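Local coordinates for protein Rho guanine nucleotide exchange factor 12 (Homo sapiens, PDB 1TXD) that acts as a guanine nucleotide exchange factor for the GTPase RhoA through the DH/PH domain pair contained in this chain, at residues L16-K19 / P20-K24; S70-E73 / D74-Q77; E115-K118 / H119-T123; L161-K164 / D165-T169. The protein carries 1 engineered substitution. All coordinates share one frame; numbering follows the deposited sequence.

Interaction 1 of 4, residues L16-K19 / P20-K24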
loop_
_atom_site.group_PDB
_atom_site.type_symbol
_atom_site.label_atom_id
_atom_site.label_comp_id
_atom_site.label_asym_id
_atom_site.label_seq_id
_atom_site.Cartn_x
_atom_site.Cartn_y
_atom_site.Cartn_z
ATOM N N LEU A 16 -27.854 18.137 32.132
ATOM C CA LEU A 16 -29.268 17.850 32.433
ATOM C C LEU A 16 -30.144 18.420 31.358
ATOM O O LEU A 16 -31.173 17.858 31.034
ATOM C CB LEU A 16 -29.697 18.440 33.750
ATOM C CG LEU A 16 -29.578 17.536 34.948
ATOM C CD1 LEU A 16 -29.946 18.352 36.158
ATOM C CD2 LEU A 16 -30.457 16.288 34.825
ATOM N N GLY A 17 -29.698 19.542 30.815
ATOM C CA GLY A 17 -30.426 20.264 29.802
ATOM C C GLY A 17 -30.264 19.763 28.384
ATOM O O GLY A 17 -31.014 20.171 27.537
ATOM N N LEU A 18 -29.315 18.880 28.121
ATOM C CA LEU A 18 -29.105 18.390 26.774
ATOM C C LEU A 18 -29.994 17.227 26.442
ATOM O O LEU A 18 -30.225 16.353 27.269
ATOM C CB LEU A 18 -27.657 17.941 26.589
ATOM C CG LEU A 18 -26.703 19.086 26.811
ATOM C CD1 LEU A 18 -25.309 18.597 26.614
ATOM C CD2 LEU A 18 -27.030 20.232 25.865
ATOM N N LYS A 19 -30.457 17.199 25.202
ATOM C CA LYS A 19 -31.187 16.045 24.673
ATOM C C LYS A 19 -30.277 14.806 24.713
ATOM O O LYS A 19 -29.051 14.934 24.550
ATOM C CB LYS A 19 -31.609 16.305 23.214
ATOM C CG LYS A 19 -33.077 16.522 22.960
ATOM C CD LYS A 19 -33.336 16.756 21.446
ATOM C CE LYS A 19 -34.532 15.911 20.943
ATOM N NZ LYS A 19 -35.114 16.396 19.637
ATOM N N PRO A 20 -30.862 13.624 24.913
ATOM C CA PRO A 20 -30.107 12.362 24.797
ATOM C C PRO A 20 -29.329 12.239 23.474
ATOM O O PRO A 20 -28.127 11.997 23.470
ATOM C CB PRO A 20 -31.195 11.275 24.918
ATOM C CG PRO A 20 -32.348 11.922 25.581
ATOM C CD PRO A 20 -32.276 13.406 25.285
ATOM N N CYS A 21 -29.997 12.471 22.353
ATOM C CA CYS A 21 -29.325 12.423 21.061
ATOM C C CYS A 21 -28.179 13.421 20.983
ATOM O O CYS A 21 -27.182 13.184 20.310
ATOM C CB CYS A 21 -30.317 12.656 19.917
ATOM S SG CYS A 21 -30.908 14.374 19.704
ATOM N N GLU A 22 -28.309 14.537 21.675
ATOM C CA GLU A 22 -27.252 15.545 21.696
ATOM C C GLU A 22 -26.066 15.094 22.550
ATOM O O GLU A 22 -24.916 15.437 22.280
ATOM C CB GLU A 22 -27.826 16.897 22.164
ATOM C CG GLU A 22 -26.805 18.014 22.282
ATOM C CD GLU A 22 -26.033 18.275 20.982
ATOM O OE1 GLU A 22 -26.539 17.942 19.881
ATOM O OE2 GLU A 22 -24.919 18.809 21.076
ATOM N N ILE A 23 -26.322 14.285 23.564
ATOM C CA ILE A 23 -25.230 13.690 24.328
ATOM C C ILE A 23 -24.440 12.689 23.462
ATOM O O ILE A 23 -23.219 12.653 23.543
ATOM C CB ILE A 23 -25.746 13.074 25.638
ATOM C CG1 ILE A 23 -25.710 14.146 26.733
ATOM C CG2 ILE A 23 -24.923 11.923 26.088
ATOM C CD1 ILE A 23 -26.548 13.846 27.872
ATOM N N LYS A 24 -25.140 11.915 22.627
ATOM C CA LYS A 24 -24.499 10.932 21.754
ATOM C C LYS A 24 -23.646 11.639 20.714
ATOM O O LYS A 24 -22.523 11.209 20.457
ATOM C CB LYS A 24 -25.527 10.045 21.053
ATOM C CG LYS A 24 -25.943 8.837 21.862
ATOM C CD LYS A 24 -27.448 8.610 21.828
ATOM C CE LYS A 24 -27.934 7.774 23.012
ATOM N NZ LYS A 24 -29.327 8.120 23.360
#
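The first torsions of Lys19 and Cys21 bring a lysine chain and a thiol together. Cys21 carries SG between its own backbone N and carbonyl carbon (chi1 74°), while chi1 of Lys19 (-109°), followed by a straight chi2, sets CD of Lys19 3.8 Å from SG of Cys21, aliphatic carbon alongside sulfur. Beyond CD the lysine bends and leads off, and its NZ forms a salt bridge with Glu189, a residue that also packs against Cys21.

Glu22 starts toward the preceding loop and finishes elsewhere. Its CB, placed by the backbone, lies 3.3 Å from O of Lys19. Farther out the chain folds and carries the carboxylate away, OE1 into a salt bridge with Arg25 and OE2 into a hydrogen bond with Gln26.

Lys19 is the N-cap of helix 20-57, the long helix that leads into the DH bundle. Pro20 follows as the first helical residue, where the missing amide hydrogen costs no helical bond. The first turn is closed by Ile23 N donating to O of Lys19 at 3.0 Å, with an angle of 143° at the hydrogen.

Across the cap runs a hydrophobic staple: CB of Leu18, just before the N-cap, meets CG1 of Ile23 at 4.3 Å. Leu18 also sets CD2 4.2 Å from CG of Glu22, touching the methylene part of that side chain. Trp6 of helix 6-9 packs on both Leu18 and Ile23, with Gln7 against the isoleucine as well.

Interaction 2 of 4, residues S70-E73 / D74-Q77; sequences SNLE and DILQ
OD2 of Asp74 lies 3.6 Å from CB of Asn71. CG of Asp74 stands beside its own backbone N, which keeps the carboxylate close to the start of the helix. Glu73 points a second carboxylate into the same region, OE1 lying 4.5 Å from OD1 of Asp74. The two like charges would probably disfavour each other, although the N-terminal end of a helix tends to ease such crowding. The amide of Asp74 gives a weak bond to O of Asn71 (3.0 Å).

Ile75 shares that acceptor, its N donating to O of Asn71 at 3.2 Å with a straighter angle of 159°. Asn71 is the N-cap of helix 72-90, one of the helices of the DH bundle, yet its side chain does no capping; ND2 bonds instead to the carbonyl of Ala120 in helix 112-126. With CG1 of Ile75 set between backbone N and carbonyl carbon (chi1 47°), CD1 swings over to meet CD1 of Leu72 at 4.0 Å, the two side chains crossing at about a right angle. Leu72 faces Leu46 and Tyr51 of helix 20-57, whereas Ile75 touches Leu43 of that helix and Phe124 of helix 112-126.

Leu76 continues with N to O of Leu72 at 2.9 Å, and its CB sits 3.3 Å from the same oxygen; its side chain packs on Asp47. Gln77 closes the next turn, N to O of Glu73 at 3.0 Å.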
loop_
_atom_site.group_PDB
_atom_site.type_symbol
_atom_site.label_atom_id
_atom_site.label_comp_id
_atom_site.label_asym_id
_atom_site.label_seq_id
_atom_site.Cartn_x
_atom_site.Cartn_y
_atom_site.Cartn_z
ATOM N N SER A 70 10.504 7.772 4.786
ATOM C CA SER A 70 9.933 8.658 3.765
ATOM C C SER A 70 9.487 9.957 4.357
ATOM O O SER A 70 10.307 10.776 4.944
ATOM C CB SER A 70 8.855 7.899 2.957
ATOM O OG SER A 70 7.700 7.522 3.772
ATOM N N ASN A 71 8.197 10.200 4.236
ATOM C CA ASN A 71 7.596 11.484 4.623
ATOM C C ASN A 71 6.914 11.407 5.970
ATOM O O ASN A 71 5.976 12.108 6.184
ATOM C CB ASN A 71 6.625 11.989 3.571
ATOM C CG ASN A 71 5.379 11.170 3.512
ATOM O OD1 ASN A 71 5.393 10.025 3.912
ATOM N ND2 ASN A 71 4.260 11.789 3.151
ATOM N N LEU A 72 7.446 10.588 6.882
ATOM C CA LEU A 72 7.070 10.622 8.294
ATOM C C LEU A 72 6.968 12.066 8.889
ATOM O O LEU A 72 5.999 12.399 9.570
ATOM C CB LEU A 72 8.079 9.854 9.211
ATOM C CG LEU A 72 7.641 9.843 10.683
ATOM C CD1 LEU A 72 6.236 9.186 10.858
ATOM C CD2 LEU A 72 8.668 9.040 11.504
ATOM N N GLU A 73 7.927 12.892 8.588
ATOM C CA GLU A 73 7.953 14.296 9.091
ATOM C C GLU A 73 6.620 15.044 8.688
ATOM O O GLU A 73 6.016 15.733 9.495
ATOM C CB GLU A 73 9.134 15.003 8.475
ATOM C CG GLU A 73 9.547 16.377 9.003
ATOM C CD GLU A 73 10.708 16.958 8.176
ATOM O OE1 GLU A 73 10.638 18.102 7.670
ATOM O OE2 GLU A 73 11.743 16.271 8.001
ATOM N N ASP A 74 6.141 14.831 7.462
ATOM C CA ASP A 74 4.945 15.563 7.018
ATOM C C ASP A 74 3.676 14.927 7.528
ATOM O O ASP A 74 2.718 15.610 7.798
ATOM C CB ASP A 74 4.834 15.709 5.503
ATOM C CG ASP A 74 6.097 16.114 4.836
ATOM O OD1 ASP A 74 6.963 17.001 5.317
ATOM O OD2 ASP A 74 6.266 15.618 3.718
ATOM N N ILE A 75 3.614 13.626 7.667
ATOM C CA ILE A 75 2.354 13.067 8.199
ATOM C C ILE A 75 2.290 13.427 9.676
ATOM O O ILE A 75 1.236 13.722 10.213
ATOM C CB ILE A 75 2.107 11.562 7.959
ATOM C CG1 ILE A 75 3.298 10.744 8.300
ATOM C CG2 ILE A 75 1.658 11.239 6.449
ATOM C CD1 ILE A 75 2.893 9.392 8.701
ATOM N N LEU A 76 3.429 13.443 10.324
ATOM C CA LEU A 76 3.500 13.980 11.664
ATOM C C LEU A 76 2.956 15.397 11.804
ATOM O O LEU A 76 2.082 15.598 12.654
ATOM C CB LEU A 76 4.880 13.867 12.268
ATOM C CG LEU A 76 5.120 14.446 13.659
ATOM C CD1 LEU A 76 4.283 13.769 14.746
ATOM C CD2 LEU A 76 6.598 14.339 14.015
ATOM N N GLN A 77 3.525 16.374 11.078
ATOM C CA GLN A 77 3.109 17.803 11.178
ATOM C C GLN A 77 1.617 17.944 10.769
ATOM O O GLN A 77 0.890 18.668 11.359
ATOM C CB GLN A 77 3.996 18.707 10.302
ATOM C CG GLN A 77 5.175 19.466 11.011
ATOM C CD GLN A 77 5.161 19.379 12.563
ATOM O OE1 GLN A 77 4.340 20.038 13.219
ATOM N NE2 GLN A 77 6.046 18.556 13.128
#

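Interaction 3 of 4, residues E115-K118 / H119-T123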
loop_
_atom_site.group_PDB
_atom_site.type_symbol
_atom_site.label_atom_id
_atom_site.label_comp_id
_atom_site.label_asym_id
_atom_site.label_seq_id
_atom_site.Cartn_x
_atom_site.Cartn_y
_atom_site.Cartn_z
ATOM N N GLU A 115 -6.523 17.539 -0.262
ATOM C CA GLU A 115 -5.323 17.353 -1.103
ATOM C C GLU A 115 -4.074 17.114 -0.268
ATOM O O GLU A 115 -3.256 16.289 -0.602
ATOM C CB GLU A 115 -5.079 18.561 -2.028
ATOM C CG GLU A 115 -6.270 18.925 -2.905
ATOM C CD GLU A 115 -6.406 18.016 -4.112
ATOM O OE1 GLU A 115 -5.456 17.259 -4.429
ATOM O OE2 GLU A 115 -7.463 18.071 -4.764
ATOM N N LYS A 116 -3.906 17.867 0.795
ATOM C CA LYS A 116 -2.753 17.715 1.618
ATOM C C LYS A 116 -2.748 16.303 2.291
ATOM O O LYS A 116 -1.758 15.652 2.250
ATOM C CB LYS A 116 -2.688 18.835 2.642
ATOM C CG LYS A 116 -1.546 18.659 3.622
ATOM C CD LYS A 116 -1.329 19.934 4.475
ATOM C CE LYS A 116 0.032 19.930 5.211
ATOM N NZ LYS A 116 1.095 20.775 4.474
ATOM N N LEU A 117 -3.867 15.850 2.850
ATOM C CA LEU A 117 -3.926 14.581 3.540
ATOM C C LEU A 117 -3.783 13.454 2.583
ATOM O O LEU A 117 -2.988 12.595 2.845
ATOM C CB LEU A 117 -5.228 14.425 4.375
ATOM C CG LEU A 117 -5.548 13.122 5.076
ATOM C CD1 LEU A 117 -4.384 12.737 5.927
ATOM C CD2 LEU A 117 -6.851 13.217 5.933
ATOM N N LYS A 118 -4.513 13.463 1.467
ATOM C CA LYS A 118 -4.452 12.338 0.551
ATOM C C LYS A 118 -3.050 12.209 -0.056
ATOM O O LYS A 118 -2.512 11.136 -0.066
ATOM C CB LYS A 118 -5.575 12.361 -0.501
ATOM C CG LYS A 118 -5.303 12.969 -1.858
ATOM C CD LYS A 118 -6.646 13.284 -2.570
ATOM C CE LYS A 118 -6.577 13.293 -4.104
ATOM N NZ LYS A 118 -7.926 13.488 -4.730
ATOM N N HIS A 119 -2.408 13.306 -0.462
ATOM C CA HIS A 119 -1.026 13.173 -0.988
ATOM C C HIS A 119 0.007 12.771 0.018
ATOM O O HIS A 119 0.905 12.014 -0.275
ATOM C CB HIS A 119 -0.582 14.413 -1.726
ATOM C CG HIS A 119 -1.259 14.563 -3.044
ATOM N ND1 HIS A 119 -0.638 14.301 -4.228
ATOM C CD2 HIS A 119 -2.493 14.999 -3.362
ATOM C CE1 HIS A 119 -1.465 14.552 -5.231
ATOM N NE2 HIS A 119 -2.592 14.981 -4.725
ATOM N N ALA A 120 -0.151 13.209 1.246
ATOM C CA ALA A 120 0.872 12.894 2.226
ATOM C C ALA A 120 0.692 11.449 2.660
ATOM O O ALA A 120 1.656 10.673 2.694
ATOM C CB ALA A 120 0.812 13.815 3.395
ATOM N N ALA A 121 -0.532 11.072 2.970
ATOM C CA ALA A 121 -0.781 9.693 3.350
ATOM C C ALA A 121 -0.480 8.711 2.208
ATOM O O ALA A 121 -0.156 7.517 2.450
ATOM C CB ALA A 121 -2.230 9.496 3.806
ATOM N N ALA A 122 -0.653 9.160 0.977
ATOM C CA ALA A 122 -0.457 8.248 -0.199
ATOM C C ALA A 122 1.022 7.933 -0.331
ATOM O O ALA A 122 1.403 6.798 -0.662
ATOM C CB ALA A 122 -0.967 8.888 -1.542
ATOM N N THR A 123 1.838 8.943 -0.057
ATOM C CA THR A 123 3.298 8.806 -0.104
ATOM C C THR A 123 3.798 7.907 1.058
ATOM O O THR A 123 4.485 6.888 0.823
ATOM C CB THR A 123 3.945 10.182 -0.067
ATOM O OG1 THR A 123 3.655 10.870 -1.300
ATOM C CG2 THR A 123 5.439 10.107 -0.003
#
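The polar side chains meet first through Glu115 and His119, which lie side by side and point the same way. OE1 of Glu115 comes to 3.7 Å from NE2 of His119, a loose approach, with carboxylate and ring planes 34° apart. The bend of Glu115 at chi2 (-79°) brings its carboxylate beside the ring. The edge of the imidazole also faces the backbone, CD2 of His119 lying 3.1 Å from O of Glu115. Lys118 runs alongside His119, bringing its CG within 3.8 Å of CD2 of His119.

This is the middle of helix 112-126 in the DH bundle, packed between helices 191-230 and 72-90. Phe210 takes Lys118 in a cation-pi contact and meets the His119 ring with planes at about 45°.

Among backbone bonds, Ala121 N reaches O of Leu117 at 2.9 Å. The carbonyl of His119 is gripped twice by Thr123, through its N and through OG1, the latter at 3.1 Å.

The apolar contact is slighter: CD1 of Leu117 meets CB of Ala121 at 4.4 Å. Leu117 presses on Ile207 and Leu78, Ala121 on Val211, and Ala120 on Ile75.

Interaction 4 of 4, residues L161-K164 / D165-T169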
loop_
_atom_site.group_PDB
_atom_site.type_symbol
_atom_site.label_atom_id
_atom_site.label_comp_id
_atom_site.label_asym_id
_atom_site.label_seq_id
_atom_site.Cartn_x
_atom_site.Cartn_y
_atom_site.Cartn_z
ATOM N N LEU A 161 5.694 -3.889 20.555
ATOM C CA LEU A 161 5.388 -3.941 19.124
ATOM C C LEU A 161 6.640 -3.603 18.323
ATOM O O LEU A 161 7.449 -2.798 18.746
ATOM C CB LEU A 161 4.294 -2.948 18.768
ATOM C CG LEU A 161 2.860 -3.414 18.984
ATOM C CD1 LEU A 161 1.938 -2.254 18.714
ATOM C CD2 LEU A 161 2.489 -4.614 18.093
ATOM N N GLN A 162 6.819 -4.254 17.186
ATOM C CA GLN A 162 7.997 -3.975 16.362
ATOM C C GLN A 162 7.750 -2.774 15.441
ATOM O O GLN A 162 6.622 -2.426 15.170
ATOM C CB GLN A 162 8.425 -5.237 15.585
ATOM C CG GLN A 162 8.876 -6.410 16.531
ATOM C CD GLN A 162 9.319 -7.679 15.789
ATOM O OE1 GLN A 162 10.279 -7.664 15.029
ATOM N NE2 GLN A 162 8.626 -8.762 16.021
ATOM N N LEU A 163 8.837 -2.141 14.998
ATOM C CA LEU A 163 8.837 -1.112 13.962
ATOM C C LEU A 163 7.876 -1.499 12.863
ATOM O O LEU A 163 6.988 -0.745 12.511
ATOM C CB LEU A 163 10.261 -0.905 13.411
ATOM C CG LEU A 163 10.489 0.350 12.510
ATOM C CD1 LEU A 163 9.996 1.622 13.210
ATOM C CD2 LEU A 163 11.936 0.579 12.079
ATOM N N LYS A 164 8.032 -2.687 12.327
ATOM C CA LYS A 164 7.165 -3.147 11.264
ATOM C C LYS A 164 5.682 -3.073 11.634
ATOM O O LYS A 164 4.868 -2.938 10.768
ATOM C CB LYS A 164 7.529 -4.536 10.784
ATOM C CG LYS A 164 7.075 -5.724 11.650
ATOM C CD LYS A 164 7.650 -7.046 11.163
ATOM C CE LYS A 164 7.665 -8.093 12.256
ATOM N NZ LYS A 164 6.234 -8.371 12.670
ATOM N N ASP A 165 5.354 -3.197 12.918
ATOM C CA ASP A 165 3.967 -3.141 13.370
ATOM C C ASP A 165 3.481 -1.739 13.705
ATOM O O ASP A 165 2.317 -1.536 13.814
ATOM C CB ASP A 165 3.786 -4.039 14.612
ATOM C CG ASP A 165 4.137 -5.460 14.349
ATOM O OD1 ASP A 165 4.897 -6.030 15.189
ATOM O OD2 ASP A 165 3.692 -6.072 13.343
ATOM N N ILE A 166 4.373 -0.773 13.905
ATOM C CA ILE A 166 3.927 0.582 14.211
ATOM C C ILE A 166 3.683 1.376 12.930
ATOM O O ILE A 166 2.786 2.200 12.812
ATOM C CB ILE A 166 5.002 1.250 15.117
ATOM C CG1 ILE A 166 5.252 0.406 16.366
ATOM C CG2 ILE A 166 4.563 2.677 15.434
ATOM C CD1 ILE A 166 6.229 1.042 17.350
ATOM N N ILE A 167 4.501 1.147 11.935
ATOM C CA ILE A 167 4.400 1.911 10.728
ATOM C C ILE A 167 3.050 1.886 10.055
ATOM O O ILE A 167 2.547 2.913 9.645
ATOM C CB ILE A 167 5.553 1.450 9.841
ATOM C CG1 ILE A 167 6.777 2.304 10.150
ATOM C CG2 ILE A 167 5.275 1.517 8.327
ATOM C CD1 ILE A 167 7.964 1.540 9.728
ATOM N N PRO A 168 2.426 0.714 10.026
ATOM C CA PRO A 168 1.083 0.576 9.455
ATOM C C PRO A 168 -0.073 1.342 10.204
ATOM O O PRO A 168 -1.276 1.117 9.857
ATOM C CB PRO A 168 0.812 -0.936 9.484
ATOM C CG PRO A 168 2.154 -1.660 9.592
ATOM C CD PRO A 168 3.033 -0.543 10.490
ATOM N N THR A 169 0.274 2.156 11.217
ATOM C CA THR A 169 -0.725 2.901 11.958
ATOM C C THR A 169 -1.294 4.033 11.110
ATOM O O THR A 169 -2.517 4.306 11.263
ATOM C CB THR A 169 -0.241 3.443 13.295
ATOM O OG1 THR A 169 0.985 4.181 13.122
ATOM C CG2 THR A 169 0.105 2.287 14.233
#
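Leu161 lays CD2 against CB of Asp165 at 3.8 Å, the two side chains crossing at about a right angle. Its CB also meets CG1 of Ile166 at 4.2 Å, and because Leu161 immediately precedes the N-cap this pair forms a hydrophobic staple.

Gln162 is that N-cap, at the start of the short helix 163-166 in the DH domain. Its N donates to OD1 of Asp165 at 3.3 Å, on the anti side and 18° out of the carboxylate plane. A carboxylate at N3 accepting from the N-cap amide is the half of a capping box that is present here. Separately, Asp165 N bonds to the backbone O of Gln162 at 2.7 Å.

Leu163 turns into the core, its CG 3.9 Å from CD1 of Ile167, among Leu46, Phe50 and Ile135. Its carbonyl accepts from both Ile166 N and Ile167 N, while its own N goes to Glu153.

Lys164 lies alongside Asp165, curling at chi4 (63°) to place NZ 3.5 Å from OD2 of Asp165 in a weak salt bridge. Its carbonyl faces CD of Pro168 at 3.0 Å, a position with no amide hydrogen to offer. Were Asp165 replaced, an alanine here would probably leave the amide of Gln162 without its carboxylate acceptor and the ammonium of Lys164 without its nearby counter-charge. One carboxylate thus serves two donors, OD1 tying down the helix start and OD2 offsetting a lysine charge, probably more by proximity than by a firm bond.

How the interactions relate
From the N terminus, interaction 1 comes first, turning the loop after helix 12-15 into helix 20-57. Interaction 2 opens helix 72-90, interaction 3 lies within helix 112-126, and interaction 4 forms the short helix 163-166. Each pair of segments is contiguous, so no contact closes a long loop, and the four follow in series without nesting or crossing. Interaction 1 stands apart at the periphery, about 36 to 39 Å from the others, centre to centre. Interactions 2 and 3 touch, their centres about 10 Å apart, joining two helices of the DH bundle. Interaction 4 touches neither, but helix 20-57 bridges the gap: Leu46 packs against both Leu72 and Leu163, and the same helix begins in interaction 1.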